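Long-range contact in TSSL (Francisella novicida, PDB 4ACK), which is a conserved component of the type VI secretion system and probably takes part in protein transport linked to virulence: residues 52-64 with 106-120. Residues are numbered along the deposited sequence; the frame is centred on the assembly and turned at random. Where two conformers were deposited one is given.
Sequences KYSETVCKYIVFP and ITDNILSENIYPQIC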
loop_
_atom_site.group_PDB
_atom_site.type_symbol
_atom_site.label_atom_id
_atom_site.label_comp_id
_atom_site.label_asym_id
_atom_site.label_seq_id
_atom_site.Cartn_x
_atom_site.Cartn_y
_atom_site.Cartn_z
ATOM N N LYS A 52 -0.329 14.659 -13.132
ATOM C CA LYS A 52 0.404 14.031 -14.218
ATOM C C LYS A 52 -0.238 12.791 -14.840
ATOM O O LYS A 52 -0.006 12.500 -16.005
ATOM C CB LYS A 52 1.814 13.595 -13.733
ATOM C CG LYS A 52 2.717 14.747 -13.310
ATOM C CD LYS A 52 3.992 14.193 -12.616
ATOM C CE LYS A 52 3.881 14.339 -11.123
ATOM N NZ LYS A 52 5.188 14.120 -10.472
ATOM N N TYR A 53 -1.006 12.042 -14.064
ATOM C CA TYR A 53 -1.330 10.627 -14.415
ATOM C C TYR A 53 -2.814 10.453 -14.536
ATOM O O TYR A 53 -3.573 11.219 -13.931
ATOM C CB TYR A 53 -0.752 9.661 -13.363
ATOM C CG TYR A 53 0.751 9.665 -13.374
ATOM C CD1 TYR A 53 1.460 9.463 -14.578
ATOM C CD2 TYR A 53 1.494 9.909 -12.187
ATOM C CE1 TYR A 53 2.862 9.516 -14.607
ATOM C CE2 TYR A 53 2.904 9.906 -12.203
ATOM C CZ TYR A 53 3.567 9.722 -13.395
ATOM O OH TYR A 53 4.956 9.741 -13.411
ATOM N N SER A 54 -3.245 9.456 -15.296
ATOM C CA SER A 54 -4.693 9.166 -15.346
ATOM C C SER A 54 -5.162 8.658 -13.970
ATOM O O SER A 54 -4.368 8.271 -13.110
ATOM C CB SER A 54 -5.002 8.070 -16.364
ATOM O OG SER A 54 -4.228 6.911 -16.091
ATOM N N GLU A 55 -6.471 8.612 -13.799
ATOM C CA GLU A 55 -7.074 8.084 -12.605
ATOM C C GLU A 55 -6.673 6.665 -12.346
ATOM O O GLU A 55 -6.464 6.289 -11.177
ATOM C CB GLU A 55 -8.612 8.122 -12.718
ATOM C CG GLU A 55 -9.192 9.566 -12.783
ATOM C CD GLU A 55 -10.281 9.768 -11.749
ATOM O OE1 GLU A 55 -10.210 9.092 -10.678
ATOM O OE2 GLU A 55 -11.195 10.589 -12.007
ATOM N N THR A 56 -6.601 5.853 -13.400
ATOM C CA THR A 56 -6.248 4.417 -13.239
ATOM C C THR A 56 -4.823 4.275 -12.698
ATOM O O THR A 56 -4.567 3.551 -11.721
ATOM C CB THR A 56 -6.384 3.638 -14.580
ATOM O OG1 THR A 56 -7.727 3.719 -15.015
ATOM C CG2 THR A 56 -5.969 2.167 -14.460
ATOM N N VAL A 57 -3.893 5.006 -13.312
ATOM C CA VAL A 57 -2.476 5.000 -12.859
ATOM C C VAL A 57 -2.361 5.512 -11.398
ATOM O O VAL A 57 -1.678 4.903 -10.577
ATOM C CB VAL A 57 -1.540 5.764 -13.839
ATOM C CG1 VAL A 57 -0.184 5.987 -13.229
ATOM C CG2 VAL A 57 -1.440 4.978 -15.181
ATOM N N CYS A 58 -3.050 6.585 -11.061
ATOM C CA CYS A 58 -3.030 7.079 -9.701
ATOM C C CYS A 58 -3.540 5.986 -8.748
ATOM O O CYS A 58 -2.897 5.687 -7.741
ATOM C CB CYS A 58 -3.866 8.335 -9.579
ATOM S SG CYS A 58 -3.153 9.750 -10.513
ATOM N N LYS A 59 -4.677 5.383 -9.090
ATOM C CA LYS A 59 -5.145 4.206 -8.318
ATOM C C LYS A 59 -4.123 3.070 -8.231
ATOM O O LYS A 59 -3.956 2.473 -7.176
ATOM C CB LYS A 59 -6.488 3.692 -8.845
ATOM C CG LYS A 59 -6.921 2.305 -8.253
ATOM C CD LYS A 59 -8.349 1.952 -8.741
ATOM C CE LYS A 59 -8.228 1.355 -10.194
ATOM N NZ LYS A 59 -9.461 0.720 -10.575
ATOM N N TYR A 60 -3.420 2.762 -9.307
ATOM C CA TYR A 60 -2.480 1.685 -9.225
ATOM C C TYR A 60 -1.329 1.955 -8.244
ATOM O O TYR A 60 -0.605 1.048 -7.822
ATOM C CB TYR A 60 -1.912 1.368 -10.595
ATOM C CG TYR A 60 -2.838 0.582 -11.511
ATOM C CD1 TYR A 60 -4.186 0.320 -11.160
ATOM C CD2 TYR A 60 -2.377 0.156 -12.746
ATOM C CE1 TYR A 60 -5.002 -0.402 -11.986
ATOM C CE2 TYR A 60 -3.193 -0.575 -13.605
ATOM C CZ TYR A 60 -4.487 -0.852 -13.220
ATOM O OH TYR A 60 -5.247 -1.598 -14.088
ATOM N N ILE A 61 -1.088 3.221 -7.951
ATOM C CA ILE A 61 0.029 3.575 -7.117
ATOM C C ILE A 61 -0.527 3.690 -5.697
ATOM O O ILE A 61 0.064 3.160 -4.810
ATOM C CB ILE A 61 0.614 4.937 -7.558
ATOM C CG1 ILE A 61 1.351 4.776 -8.870
ATOM C CG2 ILE A 61 1.539 5.567 -6.452
ATOM C CD1 ILE A 61 1.433 6.138 -9.614
ATOM N N VAL A 62 -1.675 4.347 -5.509
ATOM C CA VAL A 62 -2.169 4.604 -4.173
ATOM C C VAL A 62 -2.976 3.399 -3.554
ATOM O O VAL A 62 -2.934 3.185 -2.363
ATOM C CB VAL A 62 -3.047 5.873 -4.169
ATOM C CG1 VAL A 62 -3.802 6.134 -2.781
ATOM C CG2 VAL A 62 -2.176 7.086 -4.606
ATOM N N PHE A 63 -3.741 2.661 -4.357
ATOM C CA PHE A 63 -4.488 1.533 -3.738
ATOM C C PHE A 63 -3.567 0.510 -2.994
ATOM O O PHE A 63 -3.884 0.101 -1.896
ATOM C CB PHE A 63 -5.328 0.810 -4.767
ATOM C CG PHE A 63 -6.123 -0.308 -4.175
ATOM C CD1 PHE A 63 -5.548 -1.580 -4.004
ATOM C CD2 PHE A 63 -7.414 -0.067 -3.719
ATOM C CE1 PHE A 63 -6.307 -2.625 -3.428
ATOM C CE2 PHE A 63 -8.187 -1.118 -3.122
ATOM C CZ PHE A 63 -7.627 -2.368 -2.983
ATOM N N PRO A 64 -2.470 0.061 -3.616
ATOM C CA PRO A 64 -1.661 -0.911 -2.941
ATOM C C PRO A 64 -1.055 -0.387 -1.644
ATOM O O PRO A 64 -0.761 -1.181 -0.759
ATOM C CB PRO A 64 -0.526 -1.197 -3.942
ATOM C CG PRO A 64 -1.175 -0.909 -5.310
ATOM C CD PRO A 64 -2.049 0.274 -5.010
ATOM N N ILE A 106 -3.533 -5.617 -9.862
ATOM C CA ILE A 106 -2.718 -4.446 -10.303
ATOM C C ILE A 106 -1.345 -4.850 -10.811
ATOM O O ILE A 106 -0.904 -4.408 -11.919
ATOM C CB ILE A 106 -2.575 -3.434 -9.167
ATOM C CG1 ILE A 106 -3.968 -2.846 -8.951
ATOM C CG2 ILE A 106 -1.452 -2.356 -9.494
ATOM C CD1 ILE A 106 -4.129 -1.980 -7.670
ATOM N N THR A 107 -0.681 -5.708 -10.048
ATOM C CA THR A 107 0.665 -6.122 -10.373
ATOM C C THR A 107 0.685 -6.881 -11.724
ATOM O O THR A 107 1.555 -6.603 -12.555
ATOM C CB THR A 107 1.271 -6.967 -9.250
ATOM O OG1 THR A 107 1.219 -6.207 -7.998
ATOM C CG2 THR A 107 2.713 -7.383 -9.570
ATOM N N ASP A 108 -0.277 -7.818 -11.935
ATOM C CA ASP A 108 -0.473 -8.439 -13.249
ATOM C C ASP A 108 -0.566 -7.385 -14.358
ATOM O O ASP A 108 0.058 -7.516 -15.365
ATOM C CB ASP A 108 -1.768 -9.296 -13.308
ATOM C CG ASP A 108 -1.686 -10.535 -12.423
ATOM O OD1 ASP A 108 -0.585 -11.047 -12.167
ATOM O OD2 ASP A 108 -2.744 -10.957 -11.931
ATOM N N ASN A 109 -1.392 -6.380 -14.170
ATOM C CA ASN A 109 -1.569 -5.386 -15.188
ATOM C C ASN A 109 -0.288 -4.621 -15.513
ATOM O O ASN A 109 0.135 -4.613 -16.684
ATOM C CB ASN A 109 -2.672 -4.456 -14.814
ATOM C CG ASN A 109 -4.050 -5.161 -14.797
ATOM O OD1 ASN A 109 -4.167 -6.314 -15.214
ATOM N ND2 ASN A 109 -5.086 -4.457 -14.329
ATOM N N ILE A 110 0.382 -4.067 -14.499
ATOM C CA ILE A 110 1.616 -3.295 -14.769
ATOM C C ILE A 110 2.708 -4.180 -15.279
ATOM O O ILE A 110 3.608 -3.716 -15.960
ATOM C CB ILE A 110 2.091 -2.485 -13.572
ATOM C CG1 ILE A 110 2.735 -3.345 -12.468
ATOM C CG2 ILE A 110 0.950 -1.640 -13.077
ATOM C CD1 ILE A 110 3.222 -2.436 -11.233
ATOM N N LEU A 111 2.626 -5.481 -14.983
ATOM C CA LEU A 111 3.687 -6.372 -15.478
ATOM C C LEU A 111 3.451 -6.865 -16.921
ATOM O O LEU A 111 4.394 -7.298 -17.586
ATOM C CB LEU A 111 3.972 -7.581 -14.540
ATOM C CG LEU A 111 4.791 -7.391 -13.241
ATOM C CD1 LEU A 111 4.691 -8.669 -12.451
ATOM C CD2 LEU A 111 6.305 -7.080 -13.512
ATOM N N SER A 112 2.206 -6.938 -17.324
ATOM C CA SER A 112 1.830 -7.346 -18.652
ATOM C C SER A 112 2.140 -6.355 -19.753
ATOM O O SER A 112 2.573 -6.723 -20.803
ATOM C CB SER A 112 0.387 -7.780 -18.699
ATOM O OG SER A 112 -0.433 -6.698 -18.928
ATOM N N GLU A 113 1.915 -5.087 -19.482
ATOM C CA GLU A 113 2.117 -4.031 -20.448
ATOM C C GLU A 113 3.134 -3.013 -20.038
ATOM O O GLU A 113 3.074 -2.441 -18.984
ATOM C CB GLU A 113 0.831 -3.287 -20.640
ATOM C CG GLU A 113 -0.100 -3.923 -21.570
ATOM C CD GLU A 113 -1.214 -3.006 -21.909
ATOM O OE1 GLU A 113 -2.116 -2.873 -21.085
ATOM O OE2 GLU A 113 -1.185 -2.412 -22.988
ATOM N N ASN A 114 4.055 -2.745 -20.921
ATOM C CA ASN A 114 5.081 -1.813 -20.575
ATOM C C ASN A 114 4.721 -0.361 -20.800
ATOM O O ASN A 114 5.497 0.378 -21.344
ATOM C CB ASN A 114 6.286 -2.134 -21.404
ATOM C CG ASN A 114 7.528 -1.830 -20.709
ATOM O OD1 ASN A 114 7.932 -0.678 -20.628
ATOM N ND2 ASN A 114 8.151 -2.850 -20.165
ATOM N N ILE A 115 3.561 0.039 -20.319
ATOM C CA ILE A 115 3.088 1.417 -20.408
ATOM C C ILE A 115 3.234 2.312 -19.156
ATOM O O ILE A 115 3.037 3.525 -19.243
ATOM C CB ILE A 115 1.599 1.511 -20.911
ATOM C CG1 ILE A 115 0.688 0.527 -20.169
ATOM C CG2 ILE A 115 1.521 1.335 -22.457
ATOM C CD1 ILE A 115 -0.806 0.716 -20.453
ATOM N N TYR A 116 3.613 1.749 -18.013
ATOM C CA TYR A 116 3.371 2.457 -16.754
ATOM C C TYR A 116 4.561 3.230 -16.251
ATOM O O TYR A 116 5.676 2.800 -16.465
ATOM C CB TYR A 116 2.942 1.432 -15.710
ATOM C CG TYR A 116 1.627 0.811 -16.055
ATOM C CD1 TYR A 116 0.429 1.451 -15.728
ATOM C CD2 TYR A 116 1.576 -0.404 -16.737
ATOM C CE1 TYR A 116 -0.799 0.867 -16.064
ATOM C CE2 TYR A 116 0.354 -1.003 -17.051
ATOM C CZ TYR A 116 -0.809 -0.379 -16.702
ATOM O OH TYR A 116 -1.975 -0.990 -17.034
ATOM N N PRO A 117 4.333 4.350 -15.547
ATOM C CA PRO A 117 5.484 5.057 -15.004
ATOM C C PRO A 117 6.226 4.215 -13.977
ATOM O O PRO A 117 5.634 3.329 -13.366
ATOM C CB PRO A 117 4.877 6.248 -14.300
ATOM C CG PRO A 117 3.403 5.926 -14.151
ATOM C CD PRO A 117 3.078 5.069 -15.324
ATOM N N GLN A 118 7.500 4.519 -13.766
ATOM C CA GLN A 118 8.363 3.743 -12.877
ATOM C C GLN A 118 7.858 3.695 -11.424
ATOM O O GLN A 118 8.018 2.700 -10.760
ATOM C CB GLN A 118 9.778 4.330 -12.876
ATOM C CG GLN A 118 10.787 3.380 -12.290
ATOM C CD GLN A 118 11.104 2.213 -13.244
ATOM O OE1 GLN A 118 10.395 1.956 -14.253
ATOM N NE2 GLN A 118 12.176 1.514 -12.940
ATOM N N ILE A 119 7.245 4.776 -10.964
ATOM C CA ILE A 119 6.634 4.810 -9.642
ATOM C C ILE A 119 5.588 3.646 -9.343
ATOM O O ILE A 119 5.412 3.242 -8.161
ATOM C CB ILE A 119 6.057 6.205 -9.316
ATOM C CG1 ILE A 119 5.618 6.252 -7.843
ATOM C CG2 ILE A 119 4.899 6.610 -10.291
ATOM C CD1 ILE A 119 5.357 7.629 -7.286
ATOM N N CYS A 120 4.887 3.163 -10.391
ATOM C CA CYS A 120 3.973 1.982 -10.232
ATOM C C CYS A 120 4.729 0.781 -9.696
ATOM O O CYS A 120 4.328 0.223 -8.691
ATOM C CB CYS A 120 3.287 1.611 -11.553
ATOM S SG CYS A 120 2.086 2.846 -12.004
HETATM O O HOH W 1 1.488 0.135 -9.121
#
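Tyr60 reaches from helix 55-64 into the angle formed by helix 106-112 and the chain that returns through 113-117 to helix 118-120. Ile106 lays CG2 over one face of its ring, a CH-pi contact 4.3 Å from the ring centroid, while Ile110 CG2 meets Tyr60 CD2 obliquely. Tyr116 comes from the returning loop, its ring inclined 39° to that of Tyr60, with its CE1 3.7 Å from Tyr60 CE2. CG2 of Ile110 also sits over the centre of the Tyr116 ring, so one methyl serves both tyrosines.

With CG1 anti to the backbone N (chi1 168°), Val57 sends that methyl to Pro117 CG, 3.7 Å away, and its CG2 to the edge of Tyr116. Ile61 packs on two neighbours of the second segment: CD1 on Ile119 CG2 at 3.6 Å, CG1 on Cys120 SG. Just before helix 55-64, Pro117 CG lies over one face of the Tyr53 ring, a second CH-pi contact, and the Tyr53 hydroxyl is hydrogen-bonded to Asp3.

One water donates to Tyr60 O (2.6 Å) and Cys120 O, bridging two backbone carbonyls. At the polar edge Asn109 ND2 donates to Tyr60 OH (2.9 Å, N-H...O 152°), amide and ring planes inclined to each other. Apolar packing thus joins three helices of this all-helical domain, while the single direct hydrogen bond between the segments anchors the far end of the Tyr60 ring.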